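Local coordinates for gamma-glutamyl phosphate reductase (Thermotoga maritima, PDB 1O20), which probably catalyses the NADPH-dependent reduction of L-glutamyl phosphate to glutamate semialdehyde and phosphate, the second step from glutamate towards proline, at residues 42-46 and 94-98; 53-57 and 82-88; 78-82 and 134-138; 163-167 and 188-192. All blocks are in the same frame, centred on the assembly; numbering follows the deposited sequence. Where two conformers were deposited one is given.

Interaction 1: residues 42-46 and 94-98; sequences IKKIA and CETVI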
loop_
_atom_site.group_PDB
_atom_site.type_symbol
_atom_site.label_atom_id
_atom_site.label_comp_id
_atom_site.label_asym_id
_atom_site.label_seq_id
_atom_site.Cartn_x
_atom_site.Cartn_y
_atom_site.Cartn_z
ATOM N N ILE A 42 -14.557 3.399 16.375
ATOM C CA ILE A 42 -13.928 4.200 15.333
ATOM C C ILE A 42 -14.495 5.620 15.324
ATOM O O ILE A 42 -13.757 6.590 15.118
ATOM C CB ILE A 42 -14.041 3.497 13.936
ATOM C CG1 ILE A 42 -13.258 2.180 13.960
ATOM C CG2 ILE A 42 -13.525 4.399 12.826
ATOM C CD1 ILE A 42 -13.439 1.327 12.771
ATOM N N LYS A 43 -15.788 5.748 15.597
ATOM C CA LYS A 43 -16.418 7.049 15.736
ATOM C C LYS A 43 -15.836 7.805 16.941
ATOM O O LYS A 43 -15.549 9.007 16.852
ATOM C CB LYS A 43 -17.945 6.891 15.900
ATOM C CG LYS A 43 -18.718 8.181 16.165
ATOM C CD LYS A 43 -18.520 9.186 15.034
ATOM C CE LYS A 43 -19.708 10.126 14.814
ATOM N NZ LYS A 43 -19.484 10.967 13.558
ATOM N N LYS A 44 -15.711 7.108 18.070
ATOM C CA LYS A 44 -15.081 7.671 19.242
ATOM C C LYS A 44 -13.609 8.037 19.004
ATOM O O LYS A 44 -13.125 9.019 19.612
ATOM C CB LYS A 44 -15.224 6.739 20.463
ATOM C CG LYS A 44 -16.678 6.739 20.942
ATOM C CD LYS A 44 -17.012 5.707 21.968
ATOM C CE LYS A 44 -18.351 6.088 22.663
ATOM N NZ LYS A 44 -18.264 7.354 23.438
ATOM N N ILE A 45 -12.897 7.235 18.192
ATOM C CA ILE A 45 -11.548 7.577 17.805
ATOM C C ILE A 45 -11.553 8.961 17.115
ATOM O O ILE A 45 -10.792 9.860 17.494
ATOM C CB ILE A 45 -10.893 6.507 16.928
ATOM C CG1 ILE A 45 -10.519 5.268 17.741
ATOM C CG2 ILE A 45 -9.623 7.091 16.227
ATOM C CD1 ILE A 45 -10.055 4.106 16.889
ATOM N N ALA A 46 -12.413 9.128 16.131
ATOM C CA ALA A 46 -12.614 10.426 15.451
ATOM C C ALA A 46 -12.897 11.579 16.435
ATOM O O ALA A 46 -12.305 12.675 16.354
ATOM C CB ALA A 46 -13.760 10.307 14.404
ATOM N N CYS A 94 -11.516 7.943 9.431
ATOM C CA CYS A 94 -12.431 7.227 10.321
ATOM C C CYS A 94 -13.851 7.121 9.725
ATOM O O CYS A 94 -14.473 6.044 9.736
ATOM C CB CYS A 94 -12.517 7.912 11.679
ATOM S SG CYS A 94 -11.004 7.914 12.633
ATOM N N GLU A 95 -14.363 8.232 9.192
ATOM C CA GLU A 95 -15.720 8.284 8.665
ATOM C C GLU A 95 -15.814 7.402 7.415
ATOM O O GLU A 95 -16.788 6.710 7.205
ATOM C CB GLU A 95 -16.128 9.754 8.378
ATOM C CG GLU A 95 -16.237 10.626 9.646
ATOM C CD GLU A 95 -16.313 12.141 9.347
ATOM O OE1 GLU A 95 -16.186 12.483 8.162
ATOM O OE2 GLU A 95 -16.504 12.995 10.281
ATOM N N THR A 96 -14.774 7.375 6.607
ATOM C CA THR A 96 -14.747 6.500 5.438
ATOM C C THR A 96 -14.828 5.028 5.857
ATOM O O THR A 96 -15.674 4.281 5.352
ATOM C CB THR A 96 -13.477 6.764 4.598
ATOM O OG1 THR A 96 -13.539 8.090 4.072
ATOM C CG2 THR A 96 -13.418 5.896 3.339
ATOM N N VAL A 97 -13.998 4.635 6.825
ATOM C CA VAL A 97 -13.938 3.259 7.298
ATOM C C VAL A 97 -15.265 2.839 7.948
ATOM O O VAL A 97 -15.747 1.743 7.694
ATOM C CB VAL A 97 -12.659 3.027 8.217
ATOM C CG1 VAL A 97 -12.678 1.703 8.879
ATOM C CG2 VAL A 97 -11.369 3.152 7.357
ATOM N N ILE A 98 -15.864 3.705 8.765
ATOM C CA ILE A 98 -17.156 3.418 9.351
ATOM C C ILE A 98 -18.174 3.073 8.254
ATOM O O ILE A 98 -18.962 2.179 8.417
ATOM C CB ILE A 98 -17.650 4.594 10.202
ATOM C CG1 ILE A 98 -16.867 4.706 11.505
ATOM C CG2 ILE A 98 -19.123 4.476 10.555
ATOM C CD1 ILE A 98 -16.933 6.079 12.080
#

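Interaction 2: residues 53-57 and 82-88; sequences RKEIL and LNDKRID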
loop_
_atom_site.group_PDB
_atom_site.type_symbol
_atom_site.label_atom_id
_atom_site.label_comp_id
_atom_site.label_asym_id
_atom_site.label_seq_id
_atom_site.Cartn_x
_atom_site.Cartn_y
_atom_site.Cartn_z
ATOM N N ARG A 53 -6.772 17.644 19.873
ATOM C CA ARG A 53 -6.002 18.388 18.898
ATOM C C ARG A 53 -4.818 19.049 19.518
ATOM O O ARG A 53 -3.703 18.941 19.019
ATOM C CB ARG A 53 -6.840 19.510 18.311
ATOM C CG ARG A 53 -7.642 19.102 17.170
ATOM C CD ARG A 53 -8.593 20.205 16.666
ATOM N NE ARG A 53 -9.522 19.510 15.803
ATOM C CZ ARG A 53 -9.303 19.218 14.539
ATOM N NH1 ARG A 53 -8.189 19.593 13.924
ATOM N NH2 ARG A 53 -10.208 18.527 13.880
ATOM N N LYS A 54 -5.096 19.779 20.587
ATOM C CA LYS A 54 -4.098 20.560 21.299
ATOM C C LYS A 54 -2.916 19.682 21.727
ATOM O O LYS A 54 -1.751 20.008 21.460
ATOM C CB LYS A 54 -4.755 21.191 22.539
ATOM C CG LYS A 54 -5.092 22.691 22.404
ATOM C CD LYS A 54 -5.881 23.118 21.135
ATOM C CE LYS A 54 -6.462 24.566 21.325
ATOM N NZ LYS A 54 -5.967 25.595 20.293
ATOM N N GLU A 55 -3.231 18.581 22.410
ATOM C CA GLU A 55 -2.232 17.644 22.896
ATOM C C GLU A 55 -1.434 17.056 21.723
ATOM O O GLU A 55 -0.216 16.979 21.768
ATOM C CB GLU A 55 -2.892 16.505 23.722
ATOM C CG GLU A 55 -3.402 16.923 25.107
ATOM C CD GLU A 55 -4.828 17.508 25.123
ATOM O OE1 GLU A 55 -5.456 17.760 24.036
ATOM O OE2 GLU A 55 -5.335 17.714 26.272
ATOM N N ILE A 56 -2.121 16.672 20.664
ATOM C CA ILE A 56 -1.477 16.048 19.515
ATOM C C ILE A 56 -0.553 17.052 18.831
ATOM O O ILE A 56 0.545 16.717 18.432
ATOM C CB ILE A 56 -2.539 15.473 18.518
ATOM C CG1 ILE A 56 -3.261 14.288 19.177
ATOM C CG2 ILE A 56 -1.883 14.974 17.174
ATOM C CD1 ILE A 56 -4.652 14.008 18.589
ATOM N N LEU A 57 -1.007 18.291 18.698
ATOM C CA LEU A 57 -0.197 19.306 18.033
ATOM C C LEU A 57 0.993 19.754 18.878
ATOM O O LEU A 57 2.042 20.043 18.325
ATOM C CB LEU A 57 -1.069 20.499 17.605
ATOM C CG LEU A 57 -2.052 20.091 16.506
ATOM C CD1 LEU A 57 -2.865 21.285 16.034
ATOM C CD2 LEU A 57 -1.331 19.416 15.328
ATOM N N LEU A 82 2.189 17.778 11.626
ATOM C CA LEU A 82 0.737 17.791 11.739
ATOM C C LEU A 82 0.202 19.204 11.928
ATOM O O LEU A 82 0.904 20.105 12.360
ATOM C CB LEU A 82 0.253 16.938 12.904
ATOM C CG LEU A 82 0.559 15.457 12.781
ATOM C CD1 LEU A 82 0.259 14.674 14.112
ATOM C CD2 LEU A 82 -0.181 14.902 11.620
ATOM N N ASN A 83 -1.060 19.374 11.578
ATOM C CA ASN A 83 -1.800 20.605 11.859
ATOM C C ASN A 83 -3.286 20.215 11.866
ATOM O O ASN A 83 -3.587 19.036 11.673
ATOM C CB ASN A 83 -1.455 21.621 10.771
ATOM C CG ASN A 83 -1.631 21.039 9.380
ATOM O OD1 ASN A 83 -2.682 20.511 9.073
ATOM N ND2 ASN A 83 -0.603 21.085 8.565
ATOM N N ASP A 84 -4.202 21.166 12.028
ATOM C CA ASP A 84 -5.663 20.885 12.100
ATOM C C ASP A 84 -6.227 20.157 10.893
ATOM O O ASP A 84 -7.007 19.236 11.047
ATOM C CB ASP A 84 -6.472 22.176 12.277
ATOM C CG ASP A 84 -6.483 22.665 13.659
ATOM O OD1 ASP A 84 -6.488 21.840 14.608
ATOM O OD2 ASP A 84 -6.515 23.878 13.915
ATOM N N LYS A 85 -5.788 20.547 9.701
ATOM C CA LYS A 85 -6.251 19.953 8.466
ATOM C C LYS A 85 -5.874 18.501 8.350
ATOM O O LYS A 85 -6.659 17.669 7.838
ATOM C CB LYS A 85 -5.697 20.734 7.259
ATOM C CG LYS A 85 -6.762 21.129 6.270
ATOM C CD LYS A 85 -7.685 22.184 6.798
ATOM C CE LYS A 85 -8.908 22.287 5.873
ATOM N NZ LYS A 85 -9.855 23.293 6.344
ATOM N N ARG A 86 -4.664 18.199 8.806
ATOM C CA ARG A 86 -4.202 16.822 8.775
ATOM C C ARG A 86 -4.912 15.985 9.833
ATOM O O ARG A 86 -5.216 14.834 9.582
ATOM C CB ARG A 86 -2.672 16.759 8.873
ATOM C CG ARG A 86 -2.004 17.089 7.545
ATOM C CD ARG A 86 -0.572 17.595 7.609
ATOM N NE ARG A 86 -0.071 17.925 6.266
ATOM C CZ ARG A 86 1.214 18.073 5.945
ATOM N NH1 ARG A 86 2.164 17.898 6.850
ATOM N NH2 ARG A 86 1.555 18.365 4.693
ATOM N N ILE A 87 -5.222 16.557 10.989
ATOM C CA ILE A 87 -6.048 15.854 11.932
ATOM C C ILE A 87 -7.447 15.639 11.342
ATOM O O ILE A 87 -8.039 14.557 11.501
ATOM C CB ILE A 87 -6.110 16.554 13.293
ATOM C CG1 ILE A 87 -4.718 16.524 13.954
ATOM C CG2 ILE A 87 -7.130 15.844 14.171
ATOM C CD1 ILE A 87 -4.580 17.412 15.069
ATOM N N ASP A 88 -7.949 16.632 10.612
ATOM C CA ASP A 88 -9.212 16.459 9.881
ATOM C C ASP A 88 -9.143 15.297 8.889
ATOM O O ASP A 88 -10.131 14.583 8.732
ATOM C CB ASP A 88 -9.640 17.745 9.139
ATOM C CG ASP A 88 -9.996 18.878 10.065
ATOM O OD1 ASP A 88 -10.257 18.666 11.256
ATOM O OD2 ASP A 88 -10.001 20.065 9.697
#

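Interaction 3: residues 78-82 and 134-138; sequences DRLAL and ESRPN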
loop_
_atom_site.group_PDB
_atom_site.type_symbol
_atom_site.label_atom_id
_atom_site.label_comp_id
_atom_site.label_asym_id
_atom_site.label_seq_id
_atom_site.Cartn_x
_atom_site.Cartn_y
_atom_site.Cartn_z
ATOM N N ASP A 78 8.034 17.833 6.595
ATOM C CA ASP A 78 6.649 17.897 6.161
ATOM C C ASP A 78 5.894 16.556 6.254
ATOM O O ASP A 78 4.685 16.539 6.477
ATOM C CB ASP A 78 6.599 18.415 4.736
ATOM C CG ASP A 78 5.208 18.362 4.155
ATOM O OD1 ASP A 78 4.318 19.021 4.731
ATOM O OD2 ASP A 78 4.926 17.683 3.147
ATOM N N ARG A 79 6.584 15.445 6.027
ATOM C CA ARG A 79 5.985 14.118 6.209
ATOM C C ARG A 79 5.582 13.881 7.640
ATOM O O ARG A 79 4.683 13.137 7.914
ATOM C CB ARG A 79 6.960 13.013 5.833
ATOM C CG ARG A 79 7.287 12.961 4.346
ATOM C CD ARG A 79 8.234 11.782 4.001
ATOM N NE ARG A 79 8.519 11.690 2.564
ATOM C CZ ARG A 79 9.299 10.751 2.016
ATOM N NH1 ARG A 79 9.891 9.827 2.789
ATOM N NH2 ARG A 79 9.481 10.734 0.692
ATOM N N LEU A 80 6.323 14.474 8.546
ATOM C CA LEU A 80 6.170 14.263 9.967
ATOM C C LEU A 80 5.185 15.265 10.592
ATOM O O LEU A 80 4.491 14.971 11.588
ATOM C CB LEU A 80 7.563 14.356 10.590
ATOM C CG LEU A 80 7.633 14.790 12.014
ATOM C CD1 LEU A 80 7.033 13.638 12.846
ATOM C CD2 LEU A 80 9.067 15.031 12.357
ATOM N N ALA A 81 5.039 16.412 9.932
ATOM C CA ALA A 81 4.332 17.548 10.509
ATOM C C ALA A 81 2.816 17.349 10.531
ATOM O O ALA A 81 2.228 16.767 9.590
ATOM C CB ALA A 81 4.713 18.853 9.733
ATOM N N LEU A 82 2.189 17.778 11.626
ATOM C CA LEU A 82 0.737 17.791 11.739
ATOM C C LEU A 82 0.202 19.204 11.928
ATOM O O LEU A 82 0.904 20.105 12.360
ATOM C CB LEU A 82 0.253 16.938 12.904
ATOM C CG LEU A 82 0.559 15.457 12.781
ATOM C CD1 LEU A 82 0.259 14.674 14.112
ATOM C CD2 LEU A 82 -0.181 14.902 11.620
ATOM N N GLU A 134 7.601 4.346 9.807
ATOM C CA GLU A 134 8.581 5.405 10.112
ATOM C C GLU A 134 7.812 6.590 10.663
ATOM O O GLU A 134 7.085 6.445 11.671
ATOM C CB GLU A 134 9.415 5.841 8.875
ATOM C CG GLU A 134 9.852 4.781 7.892
ATOM C CD GLU A 134 11.268 4.314 8.097
ATOM O OE1 GLU A 134 11.677 4.167 9.276
ATOM O OE2 GLU A 134 11.950 4.056 7.071
ATOM N N SER A 135 7.891 7.719 9.967
ATOM C CA SER A 135 7.630 9.009 10.548
ATOM C C SER A 135 6.247 9.659 10.277
ATOM O O SER A 135 5.979 10.712 10.856
ATOM C CB SER A 135 8.680 9.987 10.009
ATOM O OG SER A 135 8.195 10.629 8.811
ATOM N N ARG A 136 5.406 9.144 9.383
ATOM C CA ARG A 136 4.124 9.839 9.094
ATOM C C ARG A 136 3.089 9.482 10.164
ATOM O O ARG A 136 2.601 8.348 10.174
ATOM C CB ARG A 136 3.537 9.490 7.719
ATOM C CG ARG A 136 4.497 9.234 6.553
ATOM C CD ARG A 136 3.842 8.955 5.179
ATOM N NE ARG A 136 4.840 8.995 4.096
ATOM C CZ ARG A 136 4.958 9.951 3.177
ATOM N NH1 ARG A 136 4.147 11.008 3.167
ATOM N NH2 ARG A 136 5.907 9.855 2.251
ATOM N N PRO A 137 2.752 10.398 11.071
ATOM C CA PRO A 137 1.862 10.037 12.175
ATOM C C PRO A 137 0.443 9.631 11.759
ATOM O O PRO A 137 -0.174 8.878 12.487
ATOM C CB PRO A 137 1.841 11.299 13.065
ATOM C CG PRO A 137 2.970 12.140 12.557
ATOM C CD PRO A 137 3.144 11.805 11.145
ATOM N N ASN A 138 -0.074 10.125 10.639
ATOM C CA ASN A 138 -1.394 9.681 10.140
ATOM C C ASN A 138 -1.505 8.165 9.974
ATOM O O ASN A 138 -2.595 7.609 10.104
ATOM C CB ASN A 138 -1.749 10.327 8.804
ATOM C CG ASN A 138 -0.698 10.048 7.728
ATOM O OD1 ASN A 138 0.468 10.443 7.879
ATOM N ND2 ASN A 138 -1.095 9.353 6.649
#

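Interaction 4: residues 163-167 and 188-192; sequences LNSNK and EFIEN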
loop_
_atom_site.group_PDB
_atom_site.type_symbol
_atom_site.label_atom_id
_atom_site.label_comp_id
_atom_site.label_asym_id
_atom_site.label_seq_id
_atom_site.Cartn_x
_atom_site.Cartn_y
_atom_site.Cartn_z
ATOM N N LEU A 163 7.715 9.914 17.510
ATOM C CA LEU A 163 7.398 9.274 18.776
ATOM C C LEU A 163 6.453 10.073 19.660
ATOM O O LEU A 163 5.527 9.519 20.231
ATOM C CB LEU A 163 8.678 8.985 19.558
ATOM C CG LEU A 163 8.451 8.344 20.928
ATOM C CD1 LEU A 163 7.782 6.983 20.764
ATOM C CD2 LEU A 163 9.774 8.226 21.650
ATOM N N ASN A 164 6.687 11.366 19.820
ATOM C CA ASN A 164 5.783 12.139 20.674
ATOM C C ASN A 164 4.382 12.227 20.055
ATOM O O ASN A 164 3.382 12.056 20.752
ATOM C CB ASN A 164 6.334 13.532 20.954
ATOM C CG ASN A 164 7.709 13.493 21.631
ATOM O OD1 ASN A 164 7.795 13.358 22.813
ATOM N ND2 ASN A 164 8.773 13.567 20.838
ATOM N N SER A 165 4.333 12.458 18.748
ATOM C CA SER A 165 3.080 12.561 18.018
ATOM C C SER A 165 2.303 11.256 18.167
ATOM O O SER A 165 1.098 11.249 18.474
ATOM C CB SER A 165 3.344 12.848 16.543
ATOM O OG SER A 165 3.969 14.119 16.371
ATOM N N ASN A 166 2.993 10.141 17.956
ATOM C CA ASN A 166 2.336 8.857 17.967
ATOM C C ASN A 166 1.851 8.462 19.345
ATOM O O ASN A 166 0.777 7.859 19.470
ATOM C CB ASN A 166 3.213 7.775 17.358
ATOM C CG ASN A 166 3.369 7.928 15.845
ATOM O OD1 ASN A 166 2.511 8.514 15.173
ATOM N ND2 ASN A 166 4.450 7.392 15.312
ATOM N N LYS A 167 2.585 8.833 20.370
ATOM C CA LYS A 167 2.098 8.596 21.720
ATOM C C LYS A 167 0.785 9.296 21.967
ATOM O O LYS A 167 -0.116 8.702 22.519
ATOM C CB LYS A 167 3.058 9.111 22.770
ATOM C CG LYS A 167 4.166 8.178 23.129
ATOM C CD LYS A 167 4.901 8.712 24.359
ATOM C CE LYS A 167 6.392 8.666 24.199
ATOM N NZ LYS A 167 7.052 9.376 25.338
ATOM N N GLU A 188 -1.826 -1.325 20.895
ATOM C CA GLU A 188 -0.661 -1.137 21.718
ATOM C C GLU A 188 0.406 -0.520 20.842
ATOM O O GLU A 188 0.430 -0.748 19.642
ATOM C CB GLU A 188 -0.177 -2.461 22.299
ATOM C CG GLU A 188 -1.145 -3.127 23.257
ATOM C CD GLU A 188 -1.178 -2.487 24.646
ATOM O OE1 GLU A 188 -0.237 -1.739 25.038
ATOM O OE2 GLU A 188 -2.182 -2.705 25.342
ATOM N N PHE A 189 1.315 0.227 21.468
ATOM C CA PHE A 189 2.275 1.065 20.760
ATOM C C PHE A 189 3.643 0.965 21.426
ATOM O O PHE A 189 3.792 1.211 22.622
ATOM C CB PHE A 189 1.783 2.512 20.705
ATOM C CG PHE A 189 2.814 3.490 20.197
ATOM C CD1 PHE A 189 3.093 3.572 18.864
ATOM C CD2 PHE A 189 3.495 4.324 21.072
ATOM C CE1 PHE A 189 4.031 4.488 18.389
ATOM C CE2 PHE A 189 4.439 5.237 20.608
ATOM C CZ PHE A 189 4.698 5.321 19.268
ATOM N N ILE A 190 4.630 0.558 20.650
ATOM C CA ILE A 190 5.987 0.343 21.159
ATOM C C ILE A 190 6.682 1.725 21.237
ATOM O O ILE A 190 6.865 2.358 20.213
ATOM C CB ILE A 190 6.788 -0.574 20.193
ATOM C CG1 ILE A 190 6.166 -1.963 20.054
ATOM C CG2 ILE A 190 8.244 -0.665 20.598
ATOM C CD1 ILE A 190 5.922 -2.674 21.328
ATOM N N GLU A 191 7.045 2.162 22.438
ATOM C CA GLU A 191 7.729 3.436 22.660
ATOM C C GLU A 191 9.250 3.354 22.528
ATOM O O GLU A 191 9.901 4.354 22.267
ATOM C CB GLU A 191 7.391 3.989 24.047
ATOM C CG GLU A 191 5.880 4.126 24.262
ATOM C CD GLU A 191 5.495 4.931 25.499
ATOM O OE1 GLU A 191 6.386 5.364 26.218
ATOM O OE2 GLU A 191 4.287 5.094 25.758
ATOM N N ASN A 192 9.809 2.164 22.726
ATOM C CA ASN A 192 11.231 1.932 22.476
ATOM C C ASN A 192 11.465 1.949 20.968
ATOM O O ASN A 192 11.043 1.078 20.220
ATOM C CB ASN A 192 11.630 0.603 23.140
ATOM C CG ASN A 192 13.105 0.287 23.042
ATOM O OD1 ASN A 192 13.758 0.631 22.079
ATOM N ND2 ASN A 192 13.630 -0.414 24.051
#

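Interaction 1: residues 42-46 and 94-98
An antiparallel pair of helices in this aldehyde-dehydrogenase-like protein sets I42 and A46 of helix 35-51 against C94 and I98 of helix 84-99. The short segments run at 168° to each other, with their axes approaching to 9.3 Å. Contact between them is essentially apolar, and no hydrogen bond crosses from one to the other. I42 uses both branches. With CG1 anti to the carbonyl carbon (chi1 -64°), its CG2 methyl is swung anti to the backbone N and enters the groove between C94 and I98, where it lies 3.6 Å from I98 CG1. The two isoleucines lie alongside, pointing opposite ways. The longer branch of I42 turns to V97 on the neighbouring helix and ends with CD1 4.0 Å from V97 CG1, the two side chains crossing almost perpendicularly. One turn on, A46 is small enough to let C94 come close: the A46 CB to C94 CB distance is 3.8 Å. A branched I42 and a small A46, one turn apart, thus meet the same C94 CB, while the sulfur of C94 turns to the I45 side and meets I45 CG2 at 3.9 Å. Towards the outer border of the contact, I98 CD1 lies against the backbone of K43, 3.7 Å from K43 N. Helix 138-149 packs along both partners, through I145 on C94 and V97 and through L148 on I45; K149 touches I42 and donates to the V97 carbonyl. Helix 163-177 meets I45 through I173 and A176.

Interaction 2: residues 53-57 and 82-88
R53 reaches across to D84 and D88 with its chain extended from CG to NE, crossing both aspartates at about a right angle. Its guanidinium is turned 64° from the D84 carboxylate and 65° from that of D88, so neither pair is a flat, two-pronged match. Instead each terminal nitrogen serves its own acid: R53 NH1 meets D84 OD1 at 2.9 Å from above the carboxylate plane, and R53 NH2 meets D88 OD1 at 2.6 Å, nearly along the C-O bond. NH1 of R53 also donates to D84 O at 3.1 Å, a carbonyl already used by D88 N. I87 CG2 lies over one guanidinium face, and R53 NE pairs with D50 in a further salt bridge. The salt-bridge network thus straddles the first turn of helix 84-99, whose N-cap is N83, with OD1 accepting from R86 N at 3.1 Å. An alanine in place of R53 would probably leave D84 and D88 close together without their shared cation and uncover that side of I87. Beneath the charges, L57 slants across I87, its CD2 3.8 Å from I87 CD1, and the same methyl packs on L82 CB and N83 CA. Deeper still, I56 CG2 touches L82 CD1 at 3.7 Å, while A168 and I169 of helix 163-177 back I56.

Interaction 3: residues 78-82 and 134-138
S135 comes first, its OG beside R79 CB and its carbonyl oxygen 3.7 Å from L80 CA, both approaches being van der Waals contacts. R136 follows at the closest passage of the two backbones, where its CA-H points to R79 O with a CA to O distance of 3.5 Å. Its chain, extended from CG to NE, then passes at a slant over that of R79, the guanidinium planes 31° apart. R136 NH2 is modelled over the R79 guanidinium, but both groups are donors of like charge and R136 was built in two conformers, so this closeness is doubtful as a source of stability. P137 packs its CG against the L80 carbonyl, 3.4 Å from L80 O, while its apolar contact is made by CB, 3.9 Å from L82 CD1, ring and leucine lying side by side but oppositely directed. A glycine where P137 stands would probably leave a gap beside L82 and set the loop freer to turn. The L80 carbonyl also accepts a hydrogen bond from N60 ND2. The loop that leads from strand 129-132 into helix 138-149 lies between segment 78-82 and helix 163-177, whose S165, N166 and I169 touch P137, while D63 of helix 53-69 touches L80.

Interaction 4: residues 163-167 and 188-192
F189 presents its ring to L163, N166 and K167 on the first turn of helix 163-177, and apolar contact round this ring dominates. With CG anti to the backbone N (chi1 170°), the ring leaves strand 187-189 and projects at the helix. L163 CD1 comes to the ring edge, near its plane, 3.8 Å from F189 CE2. N166 approaches obliquely through its CB, only 3.4 Å from F189 CZ; the asparagine's polar end looks to another partner, with OD1 bonded to T140 OG1. K167 crosses the aromatic side chain at about a right angle and lends its aliphatic CG, 3.9 Å from F189 CE2. These contacts belong to a beta-alpha-beta crossover in which helix 163-177 connects strand 154-157 to its parallel neighbour 187-189, with F189 also resting on L156 and Y133.

A second kind of contact sets methyl against backbone: L163 CD1 lies 3.7 Å from E191 O.

Charge forms the third. K167 and E191 cross roughly perpendicularly, the lysine's CE 3.9 Å from E191 OE1, but K167 NZ stays 4.2 Å from the same oxygen, too far for a salt bridge. No hydrogen bond joins the two segments. The chemistry thus implies that this contact rests mainly on packing round the buried ring, with the opposite charges at the border likely to add a modest electrostatic attraction.

Interactions 1 and 2 both use helix 84-99, yet they differ sharply: interaction 1 is a buried, apolar helix pairing, whereas interaction 2, near the start of that helix, combines a more exposed salt-bridge network with leucine and isoleucine packing. Interaction 3 shares L82 with interaction 2 and is tied to it by the R86 to D78 salt bridge; it joins a loop to a helix end through proline packing, backbone contacts and two crossing arginines of like charge. Interaction 4 belongs to the beta-alpha-beta unit, with an aromatic centre and loosely facing charges at its rim. P137 of interaction 3 touches N166 of interaction 4, whereas interaction 1 lies apart, its centre about 21 Å from that of interaction 4.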